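Local coordinates for glycine betaine/carnitine/choline ABC transporter (Staphylococcus aureus subsp. aureus Mu50, PDB 3O66), which probably binds glycine betaine, carnitine or choline outside the membrane and delivers it to an ABC importer, at residues Q22-M27 and S66-N71; R29-H34 and N242-K247. All coordinates share one frame; numbering follows the deposited sequence.

Interaction 1. Residues Q22-M27 and S66-N71; sequences QIISHM and SGVRYN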
loop_
_atom_site.group_PDB
_atom_site.type_symbol
_atom_site.label_atom_id
_atom_site.label_comp_id
_atom_site.label_asym_id
_atom_site.label_seq_id
_atom_site.Cartn_x
_atom_site.Cartn_y
_atom_site.Cartn_z
ATOM N N GLN A 22 1.862 7.669 6.976
ATOM C CA GLN A 22 1.633 8.884 7.759
ATOM C C GLN A 22 0.352 9.615 7.326
ATOM O O GLN A 22 -0.414 10.070 8.180
ATOM C CB GLN A 22 2.855 9.790 7.763
ATOM C CG GLN A 22 4.071 9.074 8.391
ATOM C CD GLN A 22 5.346 9.834 8.218
ATOM O OE1 GLN A 22 5.545 10.538 7.218
ATOM N NE2 GLN A 22 6.243 9.698 9.193
ATOM N N ILE A 23 0.132 9.708 6.025
ATOM C CA ILE A 23 -1.119 10.281 5.481
ATOM C C ILE A 23 -2.367 9.575 6.051
ATOM O O ILE A 23 -3.248 10.231 6.660
ATOM C CB ILE A 23 -1.119 10.322 3.925
ATOM C CG1 ILE A 23 -0.045 11.291 3.414
ATOM C CG2 ILE A 23 -2.576 10.726 3.320
ATOM C CD1 ILE A 23 0.335 11.069 1.921
ATOM N N ILE A 24 -2.440 8.261 5.875
ATOM C CA ILE A 24 -3.606 7.494 6.339
ATOM C C ILE A 24 -3.712 7.446 7.872
ATOM O O ILE A 24 -4.814 7.481 8.414
ATOM C CB ILE A 24 -3.589 6.092 5.770
ATOM C CG1 ILE A 24 -3.475 6.143 4.245
ATOM C CG2 ILE A 24 -4.840 5.315 6.202
ATOM C CD1 ILE A 24 -3.092 4.806 3.646
ATOM N N SER A 25 -2.583 7.378 8.575
ATOM C CA SER A 25 -2.627 7.474 10.060
ATOM C C SER A 25 -3.157 8.813 10.558
ATOM O O SER A 25 -3.953 8.875 11.507
ATOM C CB SER A 25 -1.263 7.162 10.674
ATOM O OG SER A 25 -0.868 5.870 10.264
ATOM N N HIS A 26 -2.749 9.897 9.900
ATOM C CA HIS A 26 -3.255 11.202 10.297
ATOM C C HIS A 26 -4.697 11.349 9.901
ATOM O O HIS A 26 -5.438 12.068 10.573
ATOM C CB HIS A 26 -2.434 12.345 9.673
ATOM C CG HIS A 26 -1.202 12.658 10.444
ATOM N ND1 HIS A 26 -1.235 13.228 11.697
ATOM C CD2 HIS A 26 0.102 12.434 10.164
ATOM C CE1 HIS A 26 -0.001 13.363 12.149
ATOM N NE2 HIS A 26 0.829 12.890 11.235
HETATM N N MSE A 27 -5.098 10.665 8.827
HETATM C CA MSE A 27 -6.470 10.745 8.356
HETATM C C MSE A 27 -7.388 10.078 9.374
HETATM O O MSE A 27 -8.415 10.658 9.745
HETATM C CB MSE A 27 -6.584 10.121 6.960
HETATM C CG MSE A 27 -7.858 10.369 6.238
HETATM SE SE MSE A 27 -7.806 9.350 4.547
HETATM C CE MSE A 27 -6.431 10.317 3.532
ATOM N N SER A 66 -3.438 0.232 13.713
ATOM C CA SER A 66 -2.428 0.462 12.677
ATOM C C SER A 66 -3.100 1.234 11.540
ATOM O O SER A 66 -4.128 0.789 11.018
ATOM C CB SER A 66 -1.880 -0.863 12.147
ATOM O OG SER A 66 -1.080 -1.526 13.131
ATOM N N GLY A 67 -2.519 2.367 11.132
ATOM C CA GLY A 67 -3.145 3.191 10.086
ATOM C C GLY A 67 -3.273 2.399 8.790
ATOM O O GLY A 67 -4.338 2.389 8.147
ATOM N N VAL A 68 -2.199 1.705 8.417
ATOM C CA VAL A 68 -2.191 0.938 7.170
ATOM C C VAL A 68 -1.364 -0.332 7.340
ATOM O O VAL A 68 -0.257 -0.310 7.896
ATOM C CB VAL A 68 -1.734 1.797 5.921
ATOM C CG1 VAL A 68 -0.303 2.196 6.040
ATOM C CG2 VAL A 68 -1.990 1.046 4.613
ATOM N N ARG A 69 -1.976 -1.437 6.922
ATOM C CA ARG A 69 -1.370 -2.729 6.887
ATOM C C ARG A 69 -1.687 -3.301 5.532
ATOM O O ARG A 69 -2.712 -2.962 4.942
ATOM C CB ARG A 69 -1.968 -3.597 8.038
ATOM C CG ARG A 69 -1.637 -2.999 9.460
ATOM C CD ARG A 69 -0.163 -3.243 9.902
ATOM N NE ARG A 69 0.048 -4.663 10.246
ATOM C CZ ARG A 69 -0.243 -5.224 11.430
ATOM N NH1 ARG A 69 -0.713 -4.500 12.442
ATOM N NH2 ARG A 69 -0.049 -6.529 11.617
ATOM N N TYR A 70 -0.827 -4.182 5.029
ATOM C CA TYR A 70 -1.045 -4.732 3.702
ATOM C C TYR A 70 -1.291 -6.216 3.819
ATOM O O TYR A 70 -0.483 -6.892 4.451
ATOM C CB TYR A 70 0.162 -4.441 2.830
ATOM C CG TYR A 70 0.496 -2.975 2.890
ATOM C CD1 TYR A 70 -0.099 -2.082 2.005
ATOM C CD2 TYR A 70 1.392 -2.482 3.849
ATOM C CE1 TYR A 70 0.185 -0.742 2.055
ATOM C CE2 TYR A 70 1.697 -1.112 3.920
ATOM C CZ TYR A 70 1.078 -0.251 3.010
ATOM O OH TYR A 70 1.337 1.096 3.040
ATOM N N ASN A 71 -2.383 -6.719 3.222
ATOM C CA ASN A 71 -2.787 -8.108 3.551
ATOM C C ASN A 71 -1.759 -9.199 3.212
ATOM O O ASN A 71 -1.517 -10.080 4.029
ATOM C CB ASN A 71 -4.221 -8.466 3.133
ATOM C CG ASN A 71 -4.461 -8.410 1.615
ATOM O OD1 ASN A 71 -3.573 -8.071 0.798
ATOM N ND2 ASN A 71 -5.700 -8.727 1.236
#
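Gly67 brings its backbone directly against Ser25, and the pair is a good example of how a residue without a side chain lets a helix sit close to the corner at which strand 65-70 is interrupted. The two CA atoms are only 4.3 Å apart, and Ser25 OG rests 3.5 Å from Gly67 CA. This is a van der Waals contact; the hydroxyl is hydrogen-bonded to Ser21 O one turn back in its own helix, and weakly to Thr14 O. The carbonyl of Gly67 then meets the branch methyl of Ile24, with CG2 3.5 Å from Gly67 O, and Tyr110 OH makes a hydrogen bond with the same oxygen. At Val68 the contact becomes wholly apolar. Ile24 has CG1 anti to its carbonyl carbon (chi1 -54°), which leaves CD1 to run on to Val68 and end 4.0 Å from Val68 CB, with Val68 CG2 equally near; the two side chains meet at about a right angle. Ile24 is modelled in two conformers, so these details belong to the one described. Further along, Arg69 turns back to Ser66: NH1 donates to Ser66 OG over 3.1 Å at 152°, with the oxygen close to the guanidinium plane, and Asp74 forms a salt bridge with NE of the same group. Tyr70 occupies the N-cap position of helix 71-76, and its OH bonds to Glu20 near the start of helix 19-35. Helix 19-35 follows strand 12-16 and packs on strand 65-70; with the strand order 2-1-3-5-4 this is characteristic of one lobe of the type II periplasmic-binding-protein fold.

Interaction 2. Residues R29-H34 and N242-K247; sequences RLLIEH and NKLTGK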
loop_
_atom_site.group_PDB
_atom_site.type_symbol
_atom_site.label_atom_id
_atom_site.label_comp_id
_atom_site.label_asym_id
_atom_site.label_seq_id
_atom_site.Cartn_x
_atom_site.Cartn_y
_atom_site.Cartn_z
ATOM N N ARG A 29 -6.645 9.754 12.538
ATOM C CA ARG A 29 -6.585 10.573 13.763
ATOM C C ARG A 29 -7.598 11.721 13.664
ATOM O O ARG A 29 -8.370 11.992 14.617
ATOM C CB ARG A 29 -5.160 11.125 13.999
ATOM C CG ARG A 29 -5.088 12.169 15.115
ATOM C CD ARG A 29 -3.671 12.748 15.226
ATOM N NE ARG A 29 -3.290 13.563 14.055
ATOM C CZ ARG A 29 -3.580 14.850 13.900
ATOM N NH1 ARG A 29 -4.256 15.509 14.837
ATOM N NH2 ARG A 29 -3.176 15.491 12.807
ATOM N N LEU A 30 -7.578 12.406 12.521
ATOM C CA LEU A 30 -8.453 13.545 12.309
ATOM C C LEU A 30 -9.908 13.139 12.196
ATOM O O LEU A 30 -10.796 13.858 12.655
ATOM C CB LEU A 30 -7.996 14.398 11.108
ATOM C CG LEU A 30 -6.661 15.142 11.253
ATOM C CD1 LEU A 30 -6.096 15.498 9.867
ATOM C CD2 LEU A 30 -6.751 16.423 12.157
ATOM N N LEU A 31 -10.155 11.979 11.592
ATOM C CA LEU A 31 -11.518 11.536 11.395
ATOM C C LEU A 31 -12.111 11.123 12.739
ATOM O O LEU A 31 -13.267 11.424 13.013
ATOM C CB LEU A 31 -11.552 10.376 10.395
ATOM C CG LEU A 31 -12.917 9.873 9.969
ATOM C CD1 LEU A 31 -13.801 10.975 9.395
ATOM C CD2 LEU A 31 -12.714 8.730 8.955
ATOM N N ILE A 32 -11.317 10.462 13.583
ATOM C CA ILE A 32 -11.769 10.103 14.940
ATOM C C ILE A 32 -12.037 11.362 15.761
ATOM O O ILE A 32 -13.081 11.473 16.420
ATOM C CB ILE A 32 -10.780 9.162 15.638
ATOM C CG1 ILE A 32 -10.806 7.790 14.922
ATOM C CG2 ILE A 32 -11.083 9.052 17.141
ATOM C CD1 ILE A 32 -9.566 6.946 15.196
ATOM N N GLU A 33 -11.118 12.329 15.712
ATOM C CA GLU A 33 -11.395 13.609 16.382
ATOM C C GLU A 33 -12.720 14.188 15.902
ATOM O O GLU A 33 -13.524 14.700 16.713
ATOM C CB GLU A 33 -10.268 14.620 16.178
ATOM C CG GLU A 33 -9.002 14.250 16.924
ATOM C CD GLU A 33 -7.861 15.247 16.719
ATOM O OE1 GLU A 33 -8.139 16.464 16.621
ATOM O OE2 GLU A 33 -6.684 14.797 16.673
ATOM N N HIS A 34 -12.924 14.163 14.590
ATOM C CA HIS A 34 -14.130 14.745 13.988
ATOM C C HIS A 34 -15.397 14.019 14.454
ATOM O O HIS A 34 -16.322 14.655 14.979
ATOM C CB HIS A 34 -14.039 14.765 12.449
ATOM C CG HIS A 34 -15.301 15.237 11.771
ATOM N ND1 HIS A 34 -15.631 16.574 11.643
ATOM C CD2 HIS A 34 -16.315 14.545 11.200
ATOM C CE1 HIS A 34 -16.788 16.682 11.007
ATOM N NE2 HIS A 34 -17.225 15.464 10.731
ATOM N N ASN A 242 -14.597 2.394 9.234
ATOM C CA ASN A 242 -15.283 1.942 8.016
ATOM C C ASN A 242 -15.705 3.053 7.066
ATOM O O ASN A 242 -15.978 2.783 5.911
ATOM C CB ASN A 242 -16.476 1.045 8.350
ATOM C CG ASN A 242 -16.074 -0.428 8.518
ATOM O OD1 ASN A 242 -16.530 -1.096 9.453
ATOM N ND2 ASN A 242 -15.222 -0.938 7.614
ATOM N N LYS A 243 -15.737 4.300 7.525
ATOM C CA LYS A 243 -16.049 5.400 6.622
ATOM C C LYS A 243 -15.007 5.485 5.502
ATOM O O LYS A 243 -15.313 5.963 4.425
ATOM C CB LYS A 243 -16.039 6.730 7.364
ATOM C CG LYS A 243 -17.282 7.123 8.112
ATOM C CD LYS A 243 -16.927 8.491 8.764
ATOM C CE LYS A 243 -18.117 9.371 8.877
ATOM N NZ LYS A 243 -17.773 10.738 9.317
ATOM N N LEU A 244 -13.772 5.030 5.770
ATOM C CA LEU A 244 -12.706 5.127 4.776
ATOM C C LEU A 244 -12.635 3.924 3.838
ATOM O O LEU A 244 -11.863 3.946 2.893
ATOM C CB LEU A 244 -11.344 5.355 5.461
ATOM C CG LEU A 244 -11.217 6.714 6.221
ATOM C CD1 LEU A 244 -9.824 6.877 6.820
ATOM C CD2 LEU A 244 -11.489 7.872 5.311
ATOM N N THR A 245 -13.419 2.883 4.099
ATOM C CA THR A 245 -13.389 1.669 3.281
ATOM C C THR A 245 -13.798 1.963 1.823
ATOM O O THR A 245 -14.884 2.494 1.585
ATOM C CB THR A 245 -14.320 0.594 3.900
ATOM O OG1 THR A 245 -13.783 0.196 5.170
ATOM C CG2 THR A 245 -14.465 -0.634 2.975
ATOM N N GLY A 246 -12.931 1.612 0.859
ATOM C CA GLY A 246 -13.152 1.917 -0.562
ATOM C C GLY A 246 -12.902 3.355 -1.016
ATOM O O GLY A 246 -12.990 3.649 -2.211
ATOM N N LYS A 247 -12.587 4.267 -0.098
ATOM C CA LYS A 247 -12.478 5.702 -0.451
ATOM C C LYS A 247 -11.152 6.208 -1.061
ATOM O O LYS A 247 -11.021 7.404 -1.438
ATOM C CB LYS A 247 -12.890 6.595 0.721
ATOM C CG LYS A 247 -14.181 6.191 1.437
ATOM C CD LYS A 247 -15.480 6.358 0.597
ATOM C CE LYS A 247 -16.625 5.477 1.168
ATOM N NZ LYS A 247 -17.158 6.043 2.485
#
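The imidazole of His34 receives Lys243 at its edge: NZ lies near the ring plane, 4.5 Å from His34 CD2, while Tyr280 stacks on the ring. A second flat group on the helix, the Arg29 guanidinium, has Leu30 CG over one face, 3.8 Å above it and towards the rim, and its NH1 forms a salt bridge with Glu33 OE2, although the hydrogen bond within it is weak. The Lys243 amino group and His34 NE2 share Asp282 as a partner, and Lys243 also reaches Asp35 and Tyr280 O, so nearby carboxylates would be expected to offset its charge. Leu31 carries the apolar contact. With CG anti to the backbone N (chi1 -174°), its two methyls divide the work: CD1 lies 4.0 Å from Lys243 CD, and CD2 meets Leu244 CG tip to tip at 3.7 Å. Segment 242-247 is braced internally, by Asn242 ND2 to Thr245 OG1 (3.1 Å, in the amide plane) and by Lys247 NZ to Lys243 O (2.7 Å). Two overlapping beta turns, type I closed by Thr245 N to Asn242 O and type II by Lys247 N to Leu244 O, connect helices 236-242 and 250-261 and pack on helix 19-35.

Overall arrangement
Helix 19-35 serves both contacts, one after the other along its length. Interaction 1 uses its earlier part against the sheet, centred about 9 Å from the centre of the chain, whereas interaction 2 uses its later part against a loop, centred about 17 Å from the centre of the chain. The two contact centres are about 11 Å apart, yet SE of selenomethionine Met27 lies 3.9 Å from Leu244 CD1. Met27, which lies in segment 22-27 but takes no part in the contact with 66-71, thus joins the two neighbourhoods through helix 19-35. Both belong to the lobe built on strand 12-16 and its neighbours; in this fold the ligand typically sits in the cleft between two lobes.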